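Local coordinates for protein indole-3-acetic acid-amido synthetase GH3.15 (PDB 6E1Q) that conjugates the auxin precursor indole-3-butyric acid to glutamine and possibly cysteine, and the herbicide 2,4-DB to glutamine, at the expense of ATP, at residues A[41-45]-A[70-76]; A[108-114]-A[398-404]; A[454-458]-A[499-503]; A[461-467]-A[479-485]. One frame throughout, in Å; residues are numbered along the deposited sequence.

Contact 1 (A[41-45]-A[70-76])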
# COMPACT_ATOMS: atom_id res chain seq x y z
N GLN A 41 -12.43 -14.11 29.31
CA GLN A 41 -12.72 -15.54 29.30
C GLN A 41 -12.48 -16.18 27.94
O GLN A 41 -12.84 -17.35 27.75
CB GLN A 41 -14.16 -15.80 29.77
CG GLN A 41 -14.38 -15.46 31.25
CD GLN A 41 -13.53 -16.32 32.19
OE1 GLN A 41 -12.59 -15.83 32.82
NE2 GLN A 41 -13.88 -17.61 32.30
N THR A 42 -11.86 -15.46 26.99
CA THR A 42 -11.42 -16.12 25.76
C THR A 42 -10.36 -17.17 26.09
O THR A 42 -9.64 -17.07 27.09
CB THR A 42 -10.84 -15.12 24.75
OG1 THR A 42 -9.66 -14.50 25.29
CG2 THR A 42 -11.86 -14.07 24.36
N GLU A 43 -10.27 -18.19 25.24
CA GLU A 43 -9.23 -19.19 25.46
C GLU A 43 -7.85 -18.56 25.44
O GLU A 43 -7.01 -18.86 26.28
CB GLU A 43 -9.33 -20.30 24.41
CG GLU A 43 -8.13 -21.22 24.43
CD GLU A 43 -8.23 -22.37 23.43
OE1 GLU A 43 -9.36 -22.83 23.10
OE2 GLU A 43 -7.16 -22.82 22.98
N TYR A 44 -7.62 -17.64 24.50
CA TYR A 44 -6.30 -17.04 24.36
C TYR A 44 -5.91 -16.24 25.60
O TYR A 44 -4.83 -16.44 26.17
CB TYR A 44 -6.24 -16.15 23.12
CG TYR A 44 -4.83 -15.71 22.81
CD1 TYR A 44 -4.00 -16.51 22.04
CD2 TYR A 44 -4.29 -14.53 23.35
CE1 TYR A 44 -2.70 -16.15 21.78
CE2 TYR A 44 -2.99 -14.17 23.08
CZ TYR A 44 -2.20 -14.98 22.29
OH TYR A 44 -0.89 -14.67 22.01
N LEU A 45 -6.76 -15.31 26.03
CA LEU A 45 -6.36 -14.39 27.09
C LEU A 45 -6.34 -15.09 28.45
O LEU A 45 -5.43 -14.85 29.26
CB LEU A 45 -7.28 -13.18 27.12
CG LEU A 45 -6.65 -11.86 27.53
CD1 LEU A 45 -5.36 -11.64 26.74
CD2 LEU A 45 -7.64 -10.72 27.31
N ILE A 70 0.34 -17.26 16.34
CA ILE A 70 -1.09 -17.34 16.62
C ILE A 70 -1.89 -17.89 15.45
O ILE A 70 -3.12 -17.96 15.54
CB ILE A 70 -1.64 -15.97 17.08
CG1 ILE A 70 -1.28 -14.85 16.11
CG2 ILE A 70 -1.06 -15.62 18.45
CD1 ILE A 70 -2.30 -14.60 15.04
N ARG A 71 -1.23 -18.31 14.36
CA ARG A 71 -1.98 -18.79 13.20
C ARG A 71 -2.92 -19.94 13.54
O ARG A 71 -4.00 -20.07 12.94
CB ARG A 71 -1.00 -19.22 12.11
CG ARG A 71 -1.65 -19.77 10.85
CD ARG A 71 -0.58 -20.21 9.86
NE ARG A 71 -1.20 -20.66 8.61
CZ ARG A 71 -0.52 -21.19 7.60
NH1 ARG A 71 0.80 -21.34 7.69
NH2 ARG A 71 -1.17 -21.56 6.50
N SER A 72 -2.53 -20.79 14.50
CA SER A 72 -3.35 -21.96 14.82
C SER A 72 -4.73 -21.57 15.33
O SER A 72 -5.73 -22.23 15.00
CB SER A 72 -2.63 -22.84 15.84
OG SER A 72 -2.52 -22.16 17.08
N TYR A 73 -4.82 -20.51 16.15
CA TYR A 73 -6.13 -20.02 16.59
C TYR A 73 -6.99 -19.62 15.39
O TYR A 73 -8.18 -19.95 15.33
CB TYR A 73 -5.95 -18.83 17.56
CG TYR A 73 -5.23 -19.24 18.82
CD1 TYR A 73 -5.91 -19.77 19.90
CD2 TYR A 73 -3.84 -19.15 18.89
CE1 TYR A 73 -5.23 -20.18 21.06
CE2 TYR A 73 -3.15 -19.55 20.04
CZ TYR A 73 -3.85 -20.06 21.12
OH TYR A 73 -3.17 -20.46 22.25
N ILE A 74 -6.41 -18.90 14.44
CA ILE A 74 -7.17 -18.47 13.27
C ILE A 74 -7.62 -19.68 12.45
O ILE A 74 -8.77 -19.74 11.98
CB ILE A 74 -6.34 -17.49 12.43
CG1 ILE A 74 -5.96 -16.28 13.30
CG2 ILE A 74 -7.13 -17.01 11.20
CD1 ILE A 74 -4.96 -15.34 12.64
N ASP A 75 -6.73 -20.67 12.27
CA ASP A 75 -7.10 -21.87 11.53
C ASP A 75 -8.22 -22.62 12.25
O ASP A 75 -9.14 -23.14 11.60
CB ASP A 75 -5.88 -22.77 11.33
CG ASP A 75 -4.90 -22.23 10.27
OD1 ASP A 75 -5.30 -21.47 9.36
OD2 ASP A 75 -3.70 -22.59 10.35
N ARG A 76 -8.16 -22.70 13.58
CA ARG A 76 -9.22 -23.42 14.29
C ARG A 76 -10.56 -22.71 14.16
O ARG A 76 -11.60 -23.36 14.01
CB ARG A 76 -8.86 -23.65 15.76
CG ARG A 76 -7.55 -24.45 15.94
CD ARG A 76 -7.03 -24.57 17.37
NE ARG A 76 -8.06 -24.73 18.39
CZ ARG A 76 -7.96 -24.28 19.63
NH1 ARG A 76 -6.90 -23.58 20.01
NH2 ARG A 76 -8.95 -24.51 20.49
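Y44 and Y73 mark the closest approach of the two backbones, with 8.3 Å between Y44 CA and Y73 CA; no backbone hydrogen bond crosses, and side chains fill the interval. Residues 41-45 enter helix 43-49, and T42 caps its start by accepting from L45 N through OG1. Residues 70-76 belong to helix 67-78, kinked at S72 and Y73. The two helices meet in the N-terminal part of the GH3 fold through a T-shaped aromatic pair: Y44 directs its edge at a face of Y73, the ring planes 80° apart, and Y44 CD1 comes within 3.7 Å of Y73 CZ. The Y44 ring, carried across with CG anti to the backbone N (chi1 -170°), also brings CE1 to 3.7 Å from I70 CG2, and it meets F48 and Y402 as well. Beside the rings, E43 extends fully and R76 reaches it from the opposite direction with a bend at chi3. The guanidinium grips end-on, R76 NH1 to E43 OE2 and R76 NH2 to E43 OE1, both at 3.1 Å, each oxygen met on its syn side. An alanine at E43 removes this carboxylate and is likely to leave the R76 guanidinium freer to swing, held mainly by E81. E43 OE2 also lies 3.8 Å from Y73 CE1, so the ion pair borders the aromatic pair, and R76 turns its NE to E81.

Contact 2 (A[108-114]-A[398-404])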
# COMPACT_ATOMS: atom_id res chain seq x y z
N ILE A 108 -6.73 -12.56 8.70
CA ILE A 108 -6.83 -11.77 9.92
C ILE A 108 -8.30 -11.64 10.33
O ILE A 108 -9.12 -11.13 9.56
CB ILE A 108 -6.19 -10.39 9.74
CG1 ILE A 108 -4.68 -10.53 9.46
CG2 ILE A 108 -6.41 -9.54 10.99
CD1 ILE A 108 -3.90 -11.17 10.59
N PRO A 109 -8.68 -12.07 11.53
CA PRO A 109 -10.07 -11.90 11.98
C PRO A 109 -10.46 -10.43 12.07
O PRO A 109 -9.65 -9.58 12.41
CB PRO A 109 -10.08 -12.55 13.37
CG PRO A 109 -8.89 -13.48 13.37
CD PRO A 109 -7.86 -12.81 12.50
N LEU A 110 -11.73 -10.16 11.74
CA LEU A 110 -12.34 -8.84 11.90
C LEU A 110 -13.73 -9.01 12.50
O LEU A 110 -14.54 -9.78 11.98
CB LEU A 110 -12.43 -8.11 10.55
CG LEU A 110 -13.03 -6.70 10.57
CD1 LEU A 110 -12.16 -5.75 11.37
CD2 LEU A 110 -13.24 -6.16 9.15
N THR A 111 -13.99 -8.32 13.61
CA THR A 111 -15.34 -8.26 14.15
C THR A 111 -16.11 -7.08 13.53
O THR A 111 -15.53 -6.12 13.02
CB THR A 111 -15.32 -8.12 15.68
OG1 THR A 111 -14.70 -6.88 16.04
CG2 THR A 111 -14.52 -9.25 16.30
N THR A 112 -17.44 -7.19 13.59
CA THR A 112 -18.32 -6.16 13.03
C THR A 112 -18.13 -4.82 13.73
O THR A 112 -18.10 -3.76 13.09
CB THR A 112 -19.78 -6.63 13.12
OG1 THR A 112 -20.02 -7.64 12.13
CG2 THR A 112 -20.75 -5.48 12.90
N GLU A 113 -17.97 -4.85 15.05
CA GLU A 113 -17.73 -3.63 15.82
C GLU A 113 -16.42 -2.97 15.41
O GLU A 113 -16.36 -1.76 15.19
CB GLU A 113 -17.73 -3.95 17.32
CG GLU A 113 -19.08 -4.41 17.89
CD GLU A 113 -19.42 -5.89 17.64
OE1 GLU A 113 -18.70 -6.57 16.87
OE2 GLU A 113 -20.42 -6.37 18.22
N ASP A 114 -15.35 -3.77 15.33
CA ASP A 114 -14.06 -3.26 14.86
C ASP A 114 -14.23 -2.60 13.50
O ASP A 114 -13.78 -1.47 13.28
CB ASP A 114 -13.03 -4.39 14.85
CG ASP A 114 -11.61 -3.91 14.55
OD1 ASP A 114 -11.43 -2.82 13.97
OD2 ASP A 114 -10.64 -4.66 14.86
N PHE A 398 -9.32 -5.18 19.21
CA PHE A 398 -10.67 -5.58 19.48
C PHE A 398 -11.14 -6.75 18.64
O PHE A 398 -12.25 -7.12 18.75
CB PHE A 398 -11.62 -4.42 19.27
CG PHE A 398 -11.54 -3.35 20.31
CD1 PHE A 398 -12.13 -3.50 21.52
CD2 PHE A 398 -10.90 -2.18 20.06
CE1 PHE A 398 -12.08 -2.53 22.46
CE2 PHE A 398 -10.83 -1.20 21.01
CZ PHE A 398 -11.42 -1.38 22.21
N SER A 399 -10.31 -7.29 17.78
CA SER A 399 -10.63 -8.47 16.97
C SER A 399 -9.68 -9.63 17.26
O SER A 399 -9.31 -10.38 16.35
CB SER A 399 -10.60 -8.12 15.48
OG SER A 399 -11.74 -7.33 15.14
N GLY A 400 -9.26 -9.79 18.52
CA GLY A 400 -8.58 -11.00 18.95
C GLY A 400 -7.08 -11.06 18.75
O GLY A 400 -6.52 -12.16 18.78
N LEU A 401 -6.40 -9.93 18.57
CA LEU A 401 -4.94 -9.89 18.59
C LEU A 401 -4.44 -9.19 19.85
O LEU A 401 -4.99 -8.15 20.25
CB LEU A 401 -4.40 -9.19 17.34
CG LEU A 401 -4.86 -9.84 16.03
CD1 LEU A 401 -4.33 -9.05 14.85
CD2 LEU A 401 -4.39 -11.29 15.96
N TYR A 402 -3.39 -9.74 20.45
CA TYR A 402 -2.86 -9.25 21.72
C TYR A 402 -1.35 -9.15 21.58
O TYR A 402 -0.68 -10.16 21.33
CB TYR A 402 -3.26 -10.19 22.86
CG TYR A 402 -4.75 -10.39 22.91
CD1 TYR A 402 -5.56 -9.49 23.59
CD2 TYR A 402 -5.35 -11.46 22.26
CE1 TYR A 402 -6.93 -9.66 23.64
CE2 TYR A 402 -6.73 -11.65 22.30
CZ TYR A 402 -7.51 -10.73 22.99
OH TYR A 402 -8.87 -10.87 23.05
N ARG A 403 -0.83 -7.93 21.71
CA ARG A 403 0.61 -7.65 21.63
C ARG A 403 1.22 -8.30 20.39
O ARG A 403 2.16 -9.10 20.45
CB ARG A 403 1.35 -8.10 22.88
CG ARG A 403 0.64 -7.71 24.16
CD ARG A 403 1.53 -7.90 25.36
NE ARG A 403 2.49 -6.82 25.51
CZ ARG A 403 3.57 -6.88 26.28
NH1 ARG A 403 3.83 -7.98 26.98
NH2 ARG A 403 4.39 -5.84 26.35
N TYR A 404 0.67 -7.91 19.25
CA TYR A 404 0.93 -8.58 17.99
C TYR A 404 1.84 -7.70 17.15
O TYR A 404 1.59 -6.50 16.99
CB TYR A 404 -0.40 -8.86 17.28
CG TYR A 404 -0.31 -9.31 15.84
CD1 TYR A 404 -0.18 -8.37 14.80
CD2 TYR A 404 -0.42 -10.66 15.49
CE1 TYR A 404 -0.13 -8.77 13.47
CE2 TYR A 404 -0.37 -11.07 14.16
CZ TYR A 404 -0.23 -10.12 13.15
OH TYR A 404 -0.18 -10.50 11.82
O HOH W 1 -7.64 -9.94 14.13
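This is a buried, mainly polar contact between the N-terminal and central domains of the GH3 fold: S399, in the loop between strands 390-396 and 404-416 of the central domain, plugs into the turn where strand 105-111 of the N-terminal domain gives way to helix 112-132. One hydroxyl does most of the work. S399 OG accepts from T111 N at 2.9 Å, the N-H pointing almost straight at it (166°), accepts again from T111 OG1 at 3.1 Å, and donates to D114 OD2 at 2.9 Å, reaching that oxygen on its anti side. T111 is the N-cap of the helix, and its OG1 in turn receives D114 N. In a capping box the carboxylate three residues on would take the N-cap N-H directly; here the serine hydroxyl stands between T111 N and the D114 carboxylate. With chi1 at -73°, S399 OG sits beside its own backbone N, turned into this pocket. A water seals the adjoining backbone, donating to P109 O at 2.7 Å and to S399 O at 2.8 Å. Further along, I108 CG2 and L401 CD1 make an apolar contact at 4.4 Å. Separately, I108 CD1 lies 4.0 Å from Y404 OH, a phenol hydrogen-bonded to the ATP-binding residue E330. With three bonds on a single buried oxygen, S399 satisfies the N-cap amide and holds one oxygen of D114 while R118 holds the other, tying the loop to the start of helix 112-132.

Contact 3 (A[454-458]-A[499-503])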
# COMPACT_ATOMS: atom_id res chain seq x y z
N LEU A 454 21.38 9.97 -10.61
CA LEU A 454 22.42 10.27 -11.60
C LEU A 454 21.87 10.31 -13.02
O LEU A 454 22.52 10.86 -13.90
CB LEU A 454 23.54 9.24 -11.52
CG LEU A 454 24.66 9.56 -10.51
CD1 LEU A 454 24.11 9.77 -9.11
CD2 LEU A 454 25.68 8.44 -10.52
N LEU A 455 20.71 9.70 -13.26
CA LEU A 455 20.13 9.73 -14.60
C LEU A 455 19.41 11.04 -14.92
O LEU A 455 19.20 11.32 -16.10
CB LEU A 455 19.13 8.59 -14.79
CG LEU A 455 19.52 7.15 -14.48
CD1 LEU A 455 18.24 6.34 -14.27
CD2 LEU A 455 20.39 6.56 -15.59
N GLU A 456 19.01 11.82 -13.91
CA GLU A 456 18.29 13.06 -14.17
C GLU A 456 19.00 13.99 -15.15
O GLU A 456 18.32 14.54 -16.03
CB GLU A 456 17.99 13.81 -12.87
CG GLU A 456 16.89 13.20 -12.02
CD GLU A 456 16.47 14.13 -10.88
OE1 GLU A 456 17.03 15.24 -10.79
OE2 GLU A 456 15.58 13.74 -10.09
N PRO A 457 20.32 14.22 -15.06
CA PRO A 457 20.97 15.06 -16.07
C PRO A 457 20.93 14.48 -17.47
O PRO A 457 21.21 15.22 -18.42
CB PRO A 457 22.42 15.16 -15.56
CG PRO A 457 22.32 14.92 -14.10
CD PRO A 457 21.23 13.91 -13.94
N HIS A 458 20.60 13.20 -17.64
CA HIS A 458 20.57 12.61 -18.97
C HIS A 458 19.15 12.43 -19.51
O HIS A 458 18.97 11.78 -20.54
CB HIS A 458 21.30 11.27 -18.97
CG HIS A 458 22.75 11.39 -18.65
ND1 HIS A 458 23.21 11.63 -17.37
CD2 HIS A 458 23.84 11.37 -19.45
CE1 HIS A 458 24.53 11.72 -17.39
NE2 HIS A 458 24.93 11.57 -18.64
N VAL A 499 27.94 6.68 -17.16
CA VAL A 499 26.95 6.99 -16.14
C VAL A 499 26.36 5.70 -15.55
O VAL A 499 26.20 5.59 -14.32
CB VAL A 499 25.88 7.95 -16.69
CG1 VAL A 499 25.07 7.30 -17.77
CG2 VAL A 499 24.99 8.44 -15.56
N MET A 500 26.06 4.69 -16.38
CA MET A 500 25.52 3.42 -15.85
C MET A 500 26.49 2.77 -14.88
O MET A 500 26.09 2.25 -13.84
CB MET A 500 25.17 2.44 -16.98
CG MET A 500 23.89 2.78 -17.73
SD MET A 500 22.57 3.25 -16.57
CE MET A 500 22.24 1.68 -15.75
N GLU A 501 27.79 2.81 -15.20
CA GLU A 501 28.77 2.21 -14.31
C GLU A 501 28.86 2.98 -13.00
O GLU A 501 29.05 2.38 -11.93
CB GLU A 501 30.13 2.15 -15.02
CG GLU A 501 30.16 1.10 -16.14
CD GLU A 501 31.52 0.99 -16.84
OE1 GLU A 501 32.22 2.02 -17.03
OE2 GLU A 501 31.90 -0.15 -17.21
N GLU A 502 28.72 4.31 -13.05
CA GLU A 502 28.70 5.07 -11.80
C GLU A 502 27.42 4.80 -11.02
O GLU A 502 27.45 4.81 -9.78
CB GLU A 502 28.87 6.57 -12.09
CG GLU A 502 29.04 7.46 -10.85
CD GLU A 502 30.38 7.26 -10.14
OE1 GLU A 502 31.22 6.50 -10.66
OE2 GLU A 502 30.59 7.88 -9.06
N CYS A 503 26.30 4.53 -11.72
CA CYS A 503 25.08 4.10 -11.02
C CYS A 503 25.34 2.82 -10.23
O CYS A 503 24.93 2.71 -9.06
CB CYS A 503 23.94 3.87 -12.01
SG CYS A 503 23.24 5.42 -12.63
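L454, V499 and L455 bury the most surface where the loop after helix 441-452 packs against helix 497-510, in the alpha/beta C-terminal domain of the GH3 family. The join is apolar, and no hydrogen bond crosses it. L454 lies nearest the helix backbone, 6.7 Å from C503 CA at its own CA, and it touches with two parts of its side chain. Its CD2 crosses the aliphatic stem of E502 obliquely, 3.5 Å from E502 CG, and its CB rests 4.0 Å from C503 SG. The E502 carboxylate beyond this stem forms a salt bridge with K582. V499, one turn earlier on the helix, fits between L454 and H458: CG2, set anti to the backbone N, is 3.8 Å from L454 O and makes the close contact with H458, 3.8 Å from H458 CE1, while CG1 stands over one face of the imidazole. H458 comes to meet it from the opposite direction; the 3-10 turn, with H458 N bonded to L455 O, carries H458 back toward the helix. L455 turns its CD2 toward the sulfurs of M500 and C503. The M500 CA-CB bond leads away from the loop, yet bends at chi2 and chi3 bring its sulfur round toward the leucine. Behind this leucine and the two sulfurs lies W482 of strand 477-485, so the loop and the helix close over the same tryptophan on the sheet. L455 CD2 is 4.1 Å from M500 SD and 4.3 Å from C503 SG.

Contact 4 (A[461-467]-A[479-485])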
# COMPACT_ATOMS: atom_id res chain seq x y z
N MET A 461 14.69 8.25 -16.70
CA MET A 461 13.99 7.99 -15.45
C MET A 461 13.97 6.49 -15.20
O MET A 461 13.82 5.70 -16.14
CB MET A 461 12.54 8.53 -15.49
CG MET A 461 11.85 8.61 -14.11
SD MET A 461 10.11 9.15 -14.16
CE MET A 461 10.27 10.84 -13.59
N LEU A 462 14.13 6.09 -13.94
CA LEU A 462 13.96 4.69 -13.57
C LEU A 462 12.47 4.45 -13.34
O LEU A 462 11.86 5.09 -12.48
CB LEU A 462 14.79 4.37 -12.33
CG LEU A 462 14.61 2.96 -11.79
CD1 LEU A 462 15.11 1.94 -12.83
CD2 LEU A 462 15.36 2.82 -10.45
N MET A 463 11.86 3.55 -14.13
CA MET A 463 10.43 3.30 -13.97
C MET A 463 10.12 2.26 -12.91
O MET A 463 9.12 2.38 -12.19
CB MET A 463 9.81 2.87 -15.30
CG MET A 463 10.28 3.73 -16.46
SD MET A 463 9.59 5.40 -16.48
CE MET A 463 7.91 5.09 -17.01
N ASP A 464 10.93 1.21 -12.81
CA ASP A 464 10.73 0.18 -11.79
C ASP A 464 12.04 -0.60 -11.69
O ASP A 464 12.89 -0.52 -12.58
CB ASP A 464 9.56 -0.77 -12.15
CG ASP A 464 8.74 -1.20 -10.92
OD1 ASP A 464 9.18 -0.98 -9.78
OD2 ASP A 464 7.60 -1.67 -11.09
N PHE A 465 12.18 -1.36 -10.60
CA PHE A 465 13.36 -2.20 -10.44
C PHE A 465 13.01 -3.41 -9.57
O PHE A 465 12.05 -3.40 -8.81
CB PHE A 465 14.53 -1.44 -9.81
CG PHE A 465 14.40 -1.25 -8.33
CD1 PHE A 465 13.72 -0.15 -7.82
CD2 PHE A 465 14.96 -2.17 -7.45
CE1 PHE A 465 13.60 0.03 -6.46
CE2 PHE A 465 14.82 -2.00 -6.08
CZ PHE A 465 14.14 -0.91 -5.59
N THR A 466 13.81 -4.46 -9.74
CA THR A 466 13.87 -5.59 -8.82
C THR A 466 15.31 -6.09 -8.81
O THR A 466 16.20 -5.44 -9.36
CB THR A 466 12.87 -6.68 -9.21
OG1 THR A 466 12.75 -7.62 -8.13
CG2 THR A 466 13.30 -7.40 -10.47
N SER A 467 15.55 -7.25 -8.18
CA SER A 467 16.92 -7.69 -7.98
C SER A 467 16.96 -9.20 -7.72
O SER A 467 15.94 -9.84 -7.45
CB SER A 467 17.58 -6.92 -6.83
OG SER A 467 17.03 -7.28 -5.57
N VAL A 479 22.45 -8.57 -8.69
CA VAL A 479 21.93 -8.13 -9.98
C VAL A 479 20.71 -7.25 -9.71
O VAL A 479 19.74 -7.71 -9.09
CB VAL A 479 21.53 -9.33 -10.86
CG1 VAL A 479 20.81 -8.84 -12.10
CG2 VAL A 479 22.75 -10.15 -11.24
N ILE A 480 20.75 -6.00 -10.19
CA ILE A 480 19.59 -5.10 -10.13
C ILE A 480 19.05 -4.89 -11.54
O ILE A 480 19.77 -4.45 -12.44
CB ILE A 480 19.94 -3.76 -9.47
CG1 ILE A 480 20.93 -3.97 -8.33
CG2 ILE A 480 18.68 -3.07 -8.98
CD1 ILE A 480 20.35 -4.64 -7.11
N TYR A 481 17.76 -5.19 -11.74
CA TYR A 481 17.09 -4.96 -13.02
C TYR A 481 16.45 -3.57 -13.03
O TYR A 481 15.61 -3.26 -12.18
CB TYR A 481 16.02 -6.03 -13.29
CG TYR A 481 16.55 -7.45 -13.33
CD1 TYR A 481 17.07 -7.99 -14.50
CD2 TYR A 481 16.54 -8.24 -12.19
CE1 TYR A 481 17.57 -9.30 -14.53
CE2 TYR A 481 17.03 -9.55 -12.21
CZ TYR A 481 17.53 -10.07 -13.38
OH TYR A 481 18.01 -11.35 -13.38
N TRP A 482 16.81 -2.75 -14.01
CA TRP A 482 16.33 -1.38 -14.14
C TRP A 482 15.52 -1.25 -15.43
O TRP A 482 16.04 -1.52 -16.51
CB TRP A 482 17.50 -0.39 -14.16
CG TRP A 482 17.95 0.08 -12.80
CD1 TRP A 482 17.69 -0.51 -11.60
CD2 TRP A 482 18.74 1.24 -12.51
NE1 TRP A 482 18.27 0.20 -10.58
CE2 TRP A 482 18.91 1.28 -11.11
CE3 TRP A 482 19.31 2.24 -13.29
CZ2 TRP A 482 19.63 2.29 -10.47
CZ3 TRP A 482 20.03 3.25 -12.66
CH2 TRP A 482 20.17 3.27 -11.27
N GLU A 483 14.27 -0.83 -15.31
CA GLU A 483 13.50 -0.46 -16.50
C GLU A 483 13.49 1.06 -16.61
O GLU A 483 12.99 1.75 -15.72
CB GLU A 483 12.07 -1.00 -16.44
CG GLU A 483 11.28 -0.61 -17.69
CD GLU A 483 9.92 -1.26 -17.77
OE1 GLU A 483 9.78 -2.43 -17.33
OE2 GLU A 483 8.99 -0.60 -18.29
N LEU A 484 14.07 1.57 -17.69
CA LEU A 484 14.25 3.00 -17.90
C LEU A 484 13.21 3.55 -18.88
O LEU A 484 12.77 2.84 -19.79
CB LEU A 484 15.66 3.31 -18.42
CG LEU A 484 16.80 2.89 -17.48
CD1 LEU A 484 18.19 3.21 -18.05
CD2 LEU A 484 16.62 3.51 -16.09
N GLY A 485 12.86 4.84 -18.70
CA GLY A 485 12.04 5.55 -19.66
C GLY A 485 12.48 7.00 -19.80
O GLY A 485 13.38 7.47 -19.09
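L462 CD1 lies over the five-membered ring of W482, 3.7 Å from its centroid, in a CH-pi contact; CG anti to the backbone N (chi1 176°) carries the methyl there. F465 CB reaches W482 CD1 at 3.7 Å, and L462 CD1 also meets L484 CD2 at 3.9 Å. The side chains are set by six backbone hydrogen bonds joining the antiparallel strands of the hairpin, from M461 N to G485 O at one end to Y481 N to T466 O at the other. Between them M463 and D464 both oppose E483, a beta bulge with one extra residue: M463 N donates to E483 O at 2.7 Å, and E483 N donates to D464 O at 3.1 Å. Further out, V448 of helix 441-452 covers L462 and F465, while I530 and L455 pack on W482. A serine in place of W482 removes the indole and would probably open a gap beneath L462 CD1, leaving F465 CB without its neighbour. The face of D464, T466 and E483 carries the polar partners. L462 and F465 thus turn carbon toward helix 441-452, while D464 holds the 557-559 loop through R559 and T557, and E483 the N-terminal end of helix 537-547 through G536 N and F538 N.

Overall arrangement
The four contacts form two touching pairs at opposite sides of the chain's centre. Contacts 1 and 2 meet where Y44 CD2 packs 3.4 Å from Y402 CD2, and I74 of helix 67-78 rests on P109; L455, M500 and C503 of contact 3 pack against W482 of contact 4, the strand in 4 being roofed by the loop and helix of 3. Centres of contacts 1 and 3 are about 53 Å apart. Contacts 2 and 4 are buried, whereas 1 and 3 are only partly so. Contact 1 adds an ion pair to its rings and contact 3 relies on carbon and sulfur; contact 2 uses hydroxyls, a carboxylate and a water, and contact 4 backbone ladder bonds. Contact 2 alone joins two domains.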